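Local coordinates for ribose ABC transporter, substrate binding protein (PDB 4KQ9) that probably binds a sugar such as ribose in the periplasm and presents it to an ABC transporter for uptake, at residues A[12-15]-A[21-24]; A[54-59]-A[75-80]; A[67-72]-A[79-84]; A[92-97]-A[252-257]. The protein carries 1 engineered substitution. All blocks are in the same frame, centred on the assembly; numbering follows the deposited sequence.

Interaction 1: residues A[12-15]-A[21-24]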
loop_
_atom_site.group_PDB
_atom_site.type_symbol
_atom_site.label_atom_id
_atom_site.label_comp_id
_atom_site.label_asym_id
_atom_site.label_seq_id
_atom_site.Cartn_x
_atom_site.Cartn_y
_atom_site.Cartn_z
ATOM N N TYR A 12 -1.945 9.612 16.234
ATOM C CA TYR A 12 -1.609 9.278 14.845
ATOM C C TYR A 12 -1.442 10.501 13.957
ATOM O O TYR A 12 -2.449 11.175 13.644
ATOM C CB TYR A 12 -2.716 8.406 14.256
ATOM C CG TYR A 12 -2.524 7.942 12.842
ATOM C CD1 TYR A 12 -1.268 7.654 12.329
ATOM C CD2 TYR A 12 -3.614 7.659 12.057
ATOM C CE1 TYR A 12 -1.110 7.168 11.046
ATOM C CE2 TYR A 12 -3.466 7.201 10.768
ATOM C CZ TYR A 12 -2.211 6.941 10.294
ATOM O OH TYR A 12 -2.076 6.515 9.044
ATOM N N SER A 13 -0.203 10.697 13.492
ATOM C CA SER A 13 0.187 11.663 12.524
ATOM C C SER A 13 0.156 11.105 11.121
ATOM O O SER A 13 0.980 10.223 10.761
ATOM C CB SER A 13 1.593 12.183 12.798
ATOM O OG SER A 13 2.150 12.693 11.585
ATOM N N THR A 14 -0.828 11.612 10.350
ATOM C CA THR A 14 -0.968 11.267 8.953
ATOM C C THR A 14 -1.024 12.560 8.093
ATOM O O THR A 14 -0.664 13.680 8.571
ATOM C CB THR A 14 -2.109 10.257 8.750
ATOM O OG1 THR A 14 -2.061 9.725 7.412
ATOM C CG2 THR A 14 -3.482 10.829 9.056
ATOM N N PHE A 15 -1.343 12.387 6.816
ATOM C CA PHE A 15 -1.366 13.497 5.869
ATOM C C PHE A 15 -2.484 13.230 4.855
ATOM O O PHE A 15 -3.075 12.125 4.822
ATOM C CB PHE A 15 0.001 13.675 5.200
ATOM C CG PHE A 15 0.451 12.479 4.414
ATOM C CD1 PHE A 15 0.111 12.345 3.057
ATOM C CD2 PHE A 15 1.182 11.460 5.030
ATOM C CE1 PHE A 15 0.516 11.248 2.336
ATOM C CE2 PHE A 15 1.566 10.345 4.303
ATOM C CZ PHE A 15 1.241 10.247 2.969
ATOM N N PHE A 21 -7.009 6.225 0.934
ATOM C CA PHE A 21 -6.288 5.140 1.632
ATOM C C PHE A 21 -6.007 5.549 3.094
ATOM O O PHE A 21 -6.311 4.826 3.998
ATOM C CB PHE A 21 -5.019 4.867 0.867
ATOM C CG PHE A 21 -4.121 3.844 1.517
ATOM C CD1 PHE A 21 -4.439 2.481 1.450
ATOM C CD2 PHE A 21 -2.978 4.241 2.191
ATOM C CE1 PHE A 21 -3.588 1.536 2.037
ATOM C CE2 PHE A 21 -2.130 3.293 2.769
ATOM C CZ PHE A 21 -2.466 1.935 2.680
ATOM N N PHE A 22 -5.461 6.739 3.299
ATOM C CA PHE A 22 -5.136 7.250 4.664
ATOM C C PHE A 22 -6.340 7.628 5.461
ATOM O O PHE A 22 -6.401 7.366 6.676
ATOM C CB PHE A 22 -4.096 8.365 4.613
ATOM C CG PHE A 22 -2.793 7.917 4.027
ATOM C CD1 PHE A 22 -1.901 7.179 4.781
ATOM C CD2 PHE A 22 -2.483 8.187 2.702
ATOM C CE1 PHE A 22 -0.737 6.692 4.226
ATOM C CE2 PHE A 22 -1.314 7.703 2.131
ATOM C CZ PHE A 22 -0.416 6.985 2.907
ATOM N N ASN A 23 -7.392 8.092 4.786
ATOM C CA ASN A 23 -8.649 8.232 5.445
ATOM C C ASN A 23 -9.117 6.906 6.021
ATOM O O ASN A 23 -9.592 6.882 7.136
ATOM C CB ASN A 23 -9.720 8.884 4.528
ATOM C CG ASN A 23 -9.505 10.384 4.369
ATOM O OD1 ASN A 23 -8.994 11.035 5.250
ATOM N ND2 ASN A 23 -9.871 10.928 3.215
ATOM N N ARG A 24 -8.960 5.792 5.294
ATOM C CA ARG A 24 -9.469 4.514 5.751
ATOM C C ARG A 24 -8.615 3.966 6.894
ATOM O O ARG A 24 -9.117 3.284 7.781
ATOM C CB ARG A 24 -9.542 3.465 4.608
ATOM C CG ARG A 24 -10.887 3.452 3.839
ATOM C CD ARG A 24 -11.115 2.180 2.990
ATOM N NE ARG A 24 -9.933 1.751 2.195
ATOM C CZ ARG A 24 -9.490 2.326 1.066
ATOM N NH1 ARG A 24 -10.127 3.384 0.552
ATOM N NH2 ARG A 24 -8.414 1.843 0.435
#

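Interaction 2: residues A[54-59]-A[75-80]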
loop_
_atom_site.group_PDB
_atom_site.type_symbol
_atom_site.label_atom_id
_atom_site.label_comp_id
_atom_site.label_asym_id
_atom_site.label_seq_id
_atom_site.Cartn_x
_atom_site.Cartn_y
_atom_site.Cartn_z
ATOM N N ASP A 54 6.336 19.615 11.599
ATOM C CA ASP A 54 5.854 20.498 12.663
ATOM C C ASP A 54 4.778 19.774 13.418
ATOM O O ASP A 54 4.633 19.919 14.657
ATOM C CB ASP A 54 5.197 21.805 12.134
ATOM C CG ASP A 54 6.114 22.654 11.237
ATOM O OD1 ASP A 54 7.366 22.571 11.314
ATOM O OD2 ASP A 54 5.540 23.444 10.446
ATOM N N SER A 55 3.963 19.024 12.683
ATOM C CA SER A 55 2.821 18.405 13.349
ATOM C C SER A 55 3.335 17.348 14.368
ATOM O O SER A 55 2.835 17.249 15.490
ATOM C CB SER A 55 1.867 17.814 12.338
ATOM O OG SER A 55 0.820 17.141 13.000
ATOM N N ILE A 56 4.387 16.633 13.971
ATOM C CA ILE A 56 4.960 15.570 14.789
ATOM C C ILE A 56 5.675 16.216 15.976
ATOM O O ILE A 56 5.385 15.877 17.151
ATOM C CB ILE A 56 5.960 14.741 13.969
ATOM C CG1 ILE A 56 5.175 13.790 13.053
ATOM C CG2 ILE A 56 6.916 13.964 14.882
ATOM C CD1 ILE A 56 6.013 13.130 12.008
ATOM N N ASP A 57 6.616 17.114 15.638
ATOM C CA ASP A 57 7.362 17.932 16.637
ATOM C C ASP A 57 6.395 18.469 17.660
ATOM O O ASP A 57 6.649 18.450 18.844
ATOM C CB ASP A 57 8.100 19.129 15.981
ATOM C CG ASP A 57 9.441 18.751 15.346
ATOM O OD1 ASP A 57 10.072 17.755 15.768
ATOM O OD2 ASP A 57 9.892 19.458 14.402
ATOM N N ASN A 58 5.240 18.907 17.193
ATOM C CA ASN A 58 4.262 19.447 18.077
ATOM C C ASN A 58 3.583 18.407 18.953
ATOM O O ASN A 58 3.369 18.632 20.164
ATOM C CB ASN A 58 3.213 20.196 17.279
ATOM C CG ASN A 58 2.059 20.623 18.144
ATOM O OD1 ASN A 58 2.247 21.296 19.160
ATOM N ND2 ASN A 58 0.858 20.193 17.777
ATOM N N ALA A 59 3.215 17.266 18.360
ATOM C CA ALA A 59 2.587 16.213 19.171
ATOM C C ALA A 59 3.557 15.729 20.249
ATOM O O ALA A 59 3.156 15.481 21.377
ATOM C CB ALA A 59 2.103 15.054 18.307
ATOM N N SER A 75 12.676 9.957 4.161
ATOM C CA SER A 75 14.016 10.403 4.598
ATOM C C SER A 75 13.996 11.740 5.312
ATOM O O SER A 75 14.740 11.938 6.255
ATOM C CB SER A 75 15.019 10.409 3.432
ATOM O OG SER A 75 14.503 11.065 2.294
ATOM N N ALA A 76 13.130 12.647 4.891
ATOM C CA ALA A 76 13.078 13.960 5.490
ATOM C C ALA A 76 12.592 13.894 6.922
ATOM O O ALA A 76 12.981 14.732 7.744
ATOM C CB ALA A 76 12.153 14.854 4.680
ATOM N N LEU A 77 11.718 12.914 7.202
ATOM C CA LEU A 77 11.119 12.722 8.531
ATOM C C LEU A 77 12.035 11.990 9.549
ATOM O O LEU A 77 11.712 11.929 10.728
ATOM C CB LEU A 77 9.762 11.982 8.425
ATOM C CG LEU A 77 8.523 12.875 8.409
ATOM C CD1 LEU A 77 8.663 13.926 7.312
ATOM C CD2 LEU A 77 7.271 12.063 8.190
ATOM N N VAL A 78 13.156 11.464 9.087
ATOM C CA VAL A 78 14.049 10.706 9.947
ATOM C C VAL A 78 14.474 11.421 11.217
ATOM O O VAL A 78 14.297 10.879 12.313
ATOM C CB VAL A 78 15.275 10.205 9.168
ATOM C CG1 VAL A 78 16.358 9.694 10.108
ATOM C CG2 VAL A 78 14.845 9.146 8.159
ATOM N N PRO A 79 15.021 12.633 11.099
ATOM C CA PRO A 79 15.480 13.350 12.300
ATOM C C PRO A 79 14.395 13.581 13.337
ATOM O O PRO A 79 14.578 13.369 14.521
ATOM C CB PRO A 79 15.954 14.703 11.727
ATOM C CG PRO A 79 16.417 14.352 10.369
ATOM C CD PRO A 79 15.422 13.332 9.874
ATOM N N THR A 80 13.249 14.001 12.872
ATOM C CA THR A 80 12.121 14.218 13.738
ATOM C C THR A 80 11.643 12.922 14.446
ATOM O O THR A 80 11.427 12.885 15.635
ATOM C CB THR A 80 10.958 14.778 12.899
ATOM O OG1 THR A 80 11.470 15.700 11.928
ATOM C CG2 THR A 80 9.916 15.442 13.790
#

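Interaction 3: residues A[67-72]-A[79-84]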
loop_
_atom_site.group_PDB
_atom_site.type_symbol
_atom_site.label_atom_id
_atom_site.label_comp_id
_atom_site.label_asym_id
_atom_site.label_seq_id
_atom_site.Cartn_x
_atom_site.Cartn_y
_atom_site.Cartn_z
ATOM N N LEU A 67 3.058 7.388 19.800
ATOM C CA LEU A 67 2.953 8.034 18.506
ATOM C C LEU A 67 2.937 6.983 17.400
ATOM O O LEU A 67 3.851 6.159 17.334
ATOM C CB LEU A 67 4.164 8.909 18.257
ATOM C CG LEU A 67 4.278 9.765 16.982
ATOM C CD1 LEU A 67 3.105 10.712 16.774
ATOM C CD2 LEU A 67 5.555 10.577 16.994
ATOM N N ILE A 68 1.941 7.060 16.523
ATOM C CA ILE A 68 1.895 6.301 15.278
ATOM C C ILE A 68 2.068 7.323 14.120
ATOM O O ILE A 68 1.498 8.406 14.170
ATOM C CB ILE A 68 0.578 5.540 15.180
ATOM C CG1 ILE A 68 0.342 4.737 16.472
ATOM C CG2 ILE A 68 0.485 4.738 13.864
ATOM C CD1 ILE A 68 -0.989 4.059 16.522
ATOM N N VAL A 69 2.888 6.989 13.126
ATOM C CA VAL A 69 3.184 7.881 12.035
ATOM C C VAL A 69 3.082 7.158 10.719
ATOM O O VAL A 69 3.771 6.172 10.517
ATOM C CB VAL A 69 4.621 8.435 12.094
ATOM C CG1 VAL A 69 4.810 9.459 10.997
ATOM C CG2 VAL A 69 4.939 9.057 13.459
ATOM N N SER A 70 2.250 7.668 9.808
ATOM C CA SER A 70 2.383 7.339 8.354
ATOM C C SER A 70 3.181 8.482 7.681
ATOM O O SER A 70 2.652 9.593 7.541
ATOM C CB SER A 70 1.031 7.188 7.678
ATOM O OG SER A 70 0.249 6.158 8.291
ATOM N N PRO A 71 4.446 8.244 7.312
ATOM C CA PRO A 71 5.324 9.353 6.906
ATOM C C PRO A 71 5.140 9.771 5.454
ATOM O O PRO A 71 5.201 8.939 4.553
ATOM C CB PRO A 71 6.721 8.790 7.091
ATOM C CG PRO A 71 6.560 7.330 6.910
ATOM C CD PRO A 71 5.167 6.962 7.305
ATOM N N ILE A 72 4.879 11.058 5.250
ATOM C CA ILE A 72 4.793 11.599 3.892
ATOM C C ILE A 72 6.082 11.414 3.084
ATOM O O ILE A 72 6.024 11.159 1.900
ATOM C CB ILE A 72 4.381 13.086 3.856
ATOM C CG1 ILE A 72 4.233 13.526 2.384
ATOM C CG2 ILE A 72 5.397 13.978 4.555
ATOM C CD1 ILE A 72 3.362 14.749 2.239
ATOM N N PRO A 79 15.021 12.633 11.099
ATOM C CA PRO A 79 15.480 13.350 12.300
ATOM C C PRO A 79 14.395 13.581 13.337
ATOM O O PRO A 79 14.578 13.369 14.521
ATOM C CB PRO A 79 15.954 14.703 11.727
ATOM C CG PRO A 79 16.417 14.352 10.369
ATOM C CD PRO A 79 15.422 13.332 9.874
ATOM N N THR A 80 13.249 14.001 12.872
ATOM C CA THR A 80 12.121 14.218 13.738
ATOM C C THR A 80 11.643 12.922 14.446
ATOM O O THR A 80 11.427 12.885 15.635
ATOM C CB THR A 80 10.958 14.778 12.899
ATOM O OG1 THR A 80 11.470 15.700 11.928
ATOM C CG2 THR A 80 9.916 15.442 13.790
ATOM N N ILE A 81 11.479 11.841 13.707
ATOM C CA ILE A 81 10.931 10.644 14.347
ATOM C C ILE A 81 12.024 10.068 15.300
ATOM O O ILE A 81 11.759 9.722 16.433
ATOM C CB ILE A 81 10.438 9.664 13.284
ATOM C CG1 ILE A 81 9.225 10.296 12.594
ATOM C CG2 ILE A 81 10.115 8.325 13.946
ATOM C CD1 ILE A 81 8.824 9.641 11.291
ATOM N N LYS A 82 13.267 10.054 14.846
ATOM C CA LYS A 82 14.412 9.746 15.719
ATOM C C LYS A 82 14.396 10.616 16.978
ATOM O O LYS A 82 14.702 10.157 18.094
ATOM C CB LYS A 82 15.702 9.955 14.953
ATOM C CG LYS A 82 16.900 9.327 15.613
ATOM C CD LYS A 82 18.073 9.171 14.654
ATOM C CE LYS A 82 18.941 10.419 14.596
ATOM N NZ LYS A 82 20.318 10.083 14.141
ATOM N N GLY A 83 13.975 11.861 16.813
ATOM C CA GLY A 83 13.875 12.754 17.944
ATOM C C GLY A 83 12.830 12.331 18.922
ATOM O O GLY A 83 13.065 12.405 20.137
ATOM N N ALA A 84 11.653 11.909 18.412
ATOM C CA ALA A 84 10.561 11.426 19.273
ATOM C C ALA A 84 10.941 10.166 20.119
ATOM O O ALA A 84 10.581 10.039 21.300
ATOM C CB ALA A 84 9.334 11.128 18.428
#

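Interaction 4: residues A[92-97]-A[252-257]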
loop_
_atom_site.group_PDB
_atom_site.type_symbol
_atom_site.label_atom_id
_atom_site.label_comp_id
_atom_site.label_asym_id
_atom_site.label_seq_id
_atom_site.Cartn_x
_atom_site.Cartn_y
_atom_site.Cartn_z
ATOM N N ILE A 92 5.348 3.893 16.245
ATOM C CA ILE A 92 5.065 2.832 15.295
ATOM C C ILE A 92 4.957 3.536 13.943
ATOM O O ILE A 92 4.202 4.479 13.817
ATOM C CB ILE A 92 3.761 2.067 15.612
ATOM C CG1 ILE A 92 3.928 1.253 16.915
ATOM C CG2 ILE A 92 3.387 1.132 14.439
ATOM C CD1 ILE A 92 2.626 0.589 17.358
ATOM N N LEU A 93 5.676 3.047 12.959
ATOM C CA LEU A 93 5.479 3.466 11.611
ATOM C C LEU A 93 4.340 2.662 10.986
ATOM O O LEU A 93 4.198 1.445 11.230
ATOM C CB LEU A 93 6.753 3.275 10.790
ATOM C CG LEU A 93 7.900 4.030 11.420
ATOM C CD1 LEU A 93 9.182 3.525 10.807
ATOM C CD2 LEU A 93 7.646 5.531 11.262
ATOM N N LEU A 94 3.559 3.321 10.138
ATOM C CA LEU A 94 2.311 2.718 9.666
ATOM C C LEU A 94 2.150 2.959 8.169
ATOM O O LEU A 94 2.208 4.105 7.729
ATOM C CB LEU A 94 1.139 3.278 10.482
ATOM C CG LEU A 94 -0.223 2.727 10.113
ATOM C CD1 LEU A 94 -0.295 1.232 10.131
ATOM C CD2 LEU A 94 -1.350 3.250 10.968
ATOM N N ALA A 95 1.967 1.870 7.424
ATOM C CA ALA A 95 1.815 1.762 5.932
ATOM C C ALA A 95 3.086 1.980 5.097
ATOM O O ALA A 95 3.332 1.291 4.077
ATOM C CB ALA A 95 0.673 2.620 5.423
ATOM N N ASP A 96 3.872 2.951 5.514
ATOM C CA ASP A 96 5.131 3.283 4.911
ATOM C C ASP A 96 6.197 3.489 5.981
ATOM O O ASP A 96 5.923 4.002 7.089
ATOM C CB ASP A 96 5.012 4.567 4.080
ATOM C CG ASP A 96 4.164 4.383 2.834
ATOM O OD1 ASP A 96 4.595 3.649 1.890
ATOM O OD2 ASP A 96 3.055 4.973 2.818
ATOM N N GLY A 97 7.415 3.130 5.621
ATOM C CA GLY A 97 8.563 3.165 6.510
ATOM C C GLY A 97 9.490 4.349 6.251
ATOM O O GLY A 97 9.133 5.283 5.562
ATOM N N GLY A 252 -6.384 -0.736 12.584
ATOM C CA GLY A 252 -6.745 -1.537 13.753
ATOM C C GLY A 252 -5.538 -2.245 14.354
ATOM O O GLY A 252 -5.345 -2.292 15.552
ATOM N N ILE A 253 -4.724 -2.814 13.500
ATOM C CA ILE A 253 -3.576 -3.566 13.934
ATOM C C ILE A 253 -2.582 -2.644 14.613
ATOM O O ILE A 253 -2.037 -3.002 15.689
ATOM C CB ILE A 253 -2.922 -4.332 12.743
ATOM C CG1 ILE A 253 -3.752 -5.542 12.363
ATOM C CG2 ILE A 253 -1.532 -4.839 13.095
ATOM C CD1 ILE A 253 -3.320 -6.157 11.019
ATOM N N ALA A 254 -2.302 -1.489 14.036
ATOM C CA ALA A 254 -1.384 -0.550 14.668
ATOM C C ALA A 254 -1.841 -0.154 16.075
ATOM O O ALA A 254 -1.013 -0.107 17.016
ATOM C CB ALA A 254 -1.187 0.702 13.814
ATOM N N ILE A 255 -3.130 0.073 16.233
ATOM C CA ILE A 255 -3.689 0.408 17.543
ATOM C C ILE A 255 -3.530 -0.791 18.502
ATOM O O ILE A 255 -3.159 -0.612 19.587
ATOM C CB ILE A 255 -5.179 0.842 17.500
ATOM C CG1 ILE A 255 -5.354 2.229 16.919
ATOM C CG2 ILE A 255 -5.813 0.862 18.892
ATOM C CD1 ILE A 255 -4.517 3.271 17.595
ATOM N N ASP A 256 -3.883 -1.977 18.069
ATOM C CA ASP A 256 -3.725 -3.154 18.889
ATOM C C ASP A 256 -2.257 -3.389 19.334
ATOM O O ASP A 256 -2.024 -3.710 20.427
ATOM C CB ASP A 256 -4.299 -4.370 18.251
ATOM C CG ASP A 256 -5.795 -4.538 18.538
ATOM O OD1 ASP A 256 -6.330 -3.992 19.530
ATOM O OD2 ASP A 256 -6.401 -5.199 17.737
ATOM N N VAL A 257 -1.323 -3.218 18.426
ATOM C CA VAL A 257 0.077 -3.294 18.759
ATOM C C VAL A 257 0.458 -2.275 19.846
ATOM O O VAL A 257 1.015 -2.599 20.836
ATOM C CB VAL A 257 0.936 -3.156 17.505
ATOM C CG1 VAL A 257 2.380 -3.118 17.875
ATOM C CG2 VAL A 257 0.667 -4.334 16.599
#

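Interaction 1: residues A[12-15]-A[21-24]
Phe22 brings its ring up to that of Phe15 with the two planes at 44° and their centroids 4.6 Å apart, a geometry that is neither a parallel stack nor a T. The nearest approach is between the two ring ends, Phe15 CZ lying 3.7 Å from Phe22 CZ, and this Phe15 atom sits over one face of the Phe22 ring. The opposite face is taken by Phe21, whose CD2 stands 3.7 Å above the centre of the Phe22 ring, which is thus sandwiched between an aromatic of the strand end and its own neighbour on the helix. Phe15 gets there because its CG is placed between the backbone N and the carbonyl carbon (chi1 61°), which swings the ring toward the helix although the bond to CB does not lead that way. The edge of Phe22 meets Tyr12, whose OH is 4.3 Å from Phe22 CD1; this hydroxyl is hydrogen-bonded to Ser70 OG. Thr14 OG1 comes obliquely, 3.7 Å from Phe22 CD1, and is buried without a polar partner. Were Phe22 replaced by an alanine, Phe15 would probably lose the surface its ring end rests on, and a gap would be likely to open beside Thr14 and Tyr12. The Phe22 side chain also comes within about 4 Å, nearest atoms, of a glycerol that is probably from the crystallisation liquor, though such molecules often mark pockets. The arrangement belongs to the first beta-alpha-beta crossover of a periplasmic binding protein, where the carboxyl end of the first strand leads into the amino-terminal part of the first helix.

Interaction 2: residues A[54-59]-A[75-80]
Ile56 is the first residue of 54-59 to touch the other segment, and it does so with both of its branches. The longer one runs out nearly straight (chi2 168°) and sets CD1 4.2 Å from Leu77 CD2, an ordinary apolar contact. The shorter branch goes to Thr80: Ile56 CG2 lies 3.5 Å from Thr80 CG2, so one isoleucine touches both Leu77 and Thr80. One residue further on, Asp57 approaches the same threonine methyl from the exposed side of the helix, its side chain crossing that of Thr80 at about a right angle. Asp57 OD1 is modelled 3.0 Å from Thr80 CG2, shorter than is comfortable for an oxygen against a methyl, so the detail of this pair is doubtful. Thr80 carries CG2 anti to its backbone N, and this turns the methyl toward both Ile56 and Asp57. The type I turn from Ser75 to Val78 brings Leu77 alongside, where it also packs on Gln52, Ile53 and Pro71. A buried apolar patch thus gives way to an exposed polar position within a single helical step. Such packing is characteristic of the alpha/beta lobe of a periplasmic binding protein, in which helices 49-61 and 78-86, successive crossover connections, lie side by side over the same face of the parallel sheet.

Interaction 3: residues A[67-72]-A[79-84]
In the beta-alpha-beta unit formed by strand 66-69, helix 78-86 and strand 91-94, Val69 and Leu67 of the first strand meet Ile81 and Ala84 of the helix, an instance of how a crossover helix is seated on its parallel sheet. The contact is wholly apolar and buried. Val69 and Ile81 reach toward each other tip to tip, Val69 CG1 ending 4.0 Å from Ile81 CD1. The isoleucine spans the distance because CG1 is anti to its carbonyl carbon and the chain beyond is extended (chi2 165°), which sends the terminal methyl straight at the strand. Two residues back along the strand the roles change: a long leucine faces a small alanine. The pairs are spaced to suit each other, Leu67 and Val69 lying on one face of the strand and Ile81 and Ala84 about one helical turn apart. Val91 of the next strand touches both helix residues, and Val60 of helix 49-61 flanks Ala84, so the helix rests over two strands beside another helix. Leu67 holds CG anti to its backbone N (chi1 -177°) and brings CD2 to 4.1 Å from Ala84 CB.

Interaction 4: residues A[92-97]-A[252-257]
Leu94 points into helix 247-264 and ends on Ala254. At its root CB meets nothing across the contact, and CG comes only to 4.3 Å from Ala254 CB. The fork beyond it does the touching: Leu94 CD1 and Leu94 CD2 are each 3.8 Å from Ala254 CB, so the alanine methyl sits opposite the cleft between the two branches. This follows from a first torsion that sets CG anti to the backbone N (chi1 -179°), carrying both methyls out from the strand. With only a methyl at Ala254, the backbones come close, the CA atoms of Leu94 and Ala254 being 7.0 Å apart. Ile92, two residues earlier, meets the same alanine at another atom, and Val257 as well. Its CD1 lies 3.7 Å from Ala254 O and 3.8 Å from Val257 CG1, where it crosses the valine obliquely. One alanine is therefore met through its methyl by Leu94 and through its carbonyl by Ile92. The short strand and helix segments run nearly antiparallel, at 175°, with axes 9.7 Å apart. Around them, Val108 of strand 106-109 touches both Ile92 and Leu94, and Ile25 of helix 20-35 packs on Leu94. Helix 247-264, reached much later in the chain, thus lies against the sheet beside helix 20-35, which it meets through Ile255 and Ala29.

In the fold
All four interactions lie in one lobe of the periplasmic binding protein fold, built round the parallel sheet of strands 39-45, 9-15, 66-69, 91-94, 106-109 and 271-273. Interactions 2 and 3 share Pro79 and Thr80 of helix 78-86, their centres about 5 Å apart, and occupy one face; interactions 1 and 4, about 11 Å apart between centres, lie on the other. Strand pairing ties the interactions together: Ser13 N to Ile68 O, and Leu94 N to Val69 O. Interaction 1 closes before interactions 2 and 3, which overlap along the chain and end on the same stretch, whereas interaction 4 recruits a late helix, so the lobe is completed only when the chain returns from the second one.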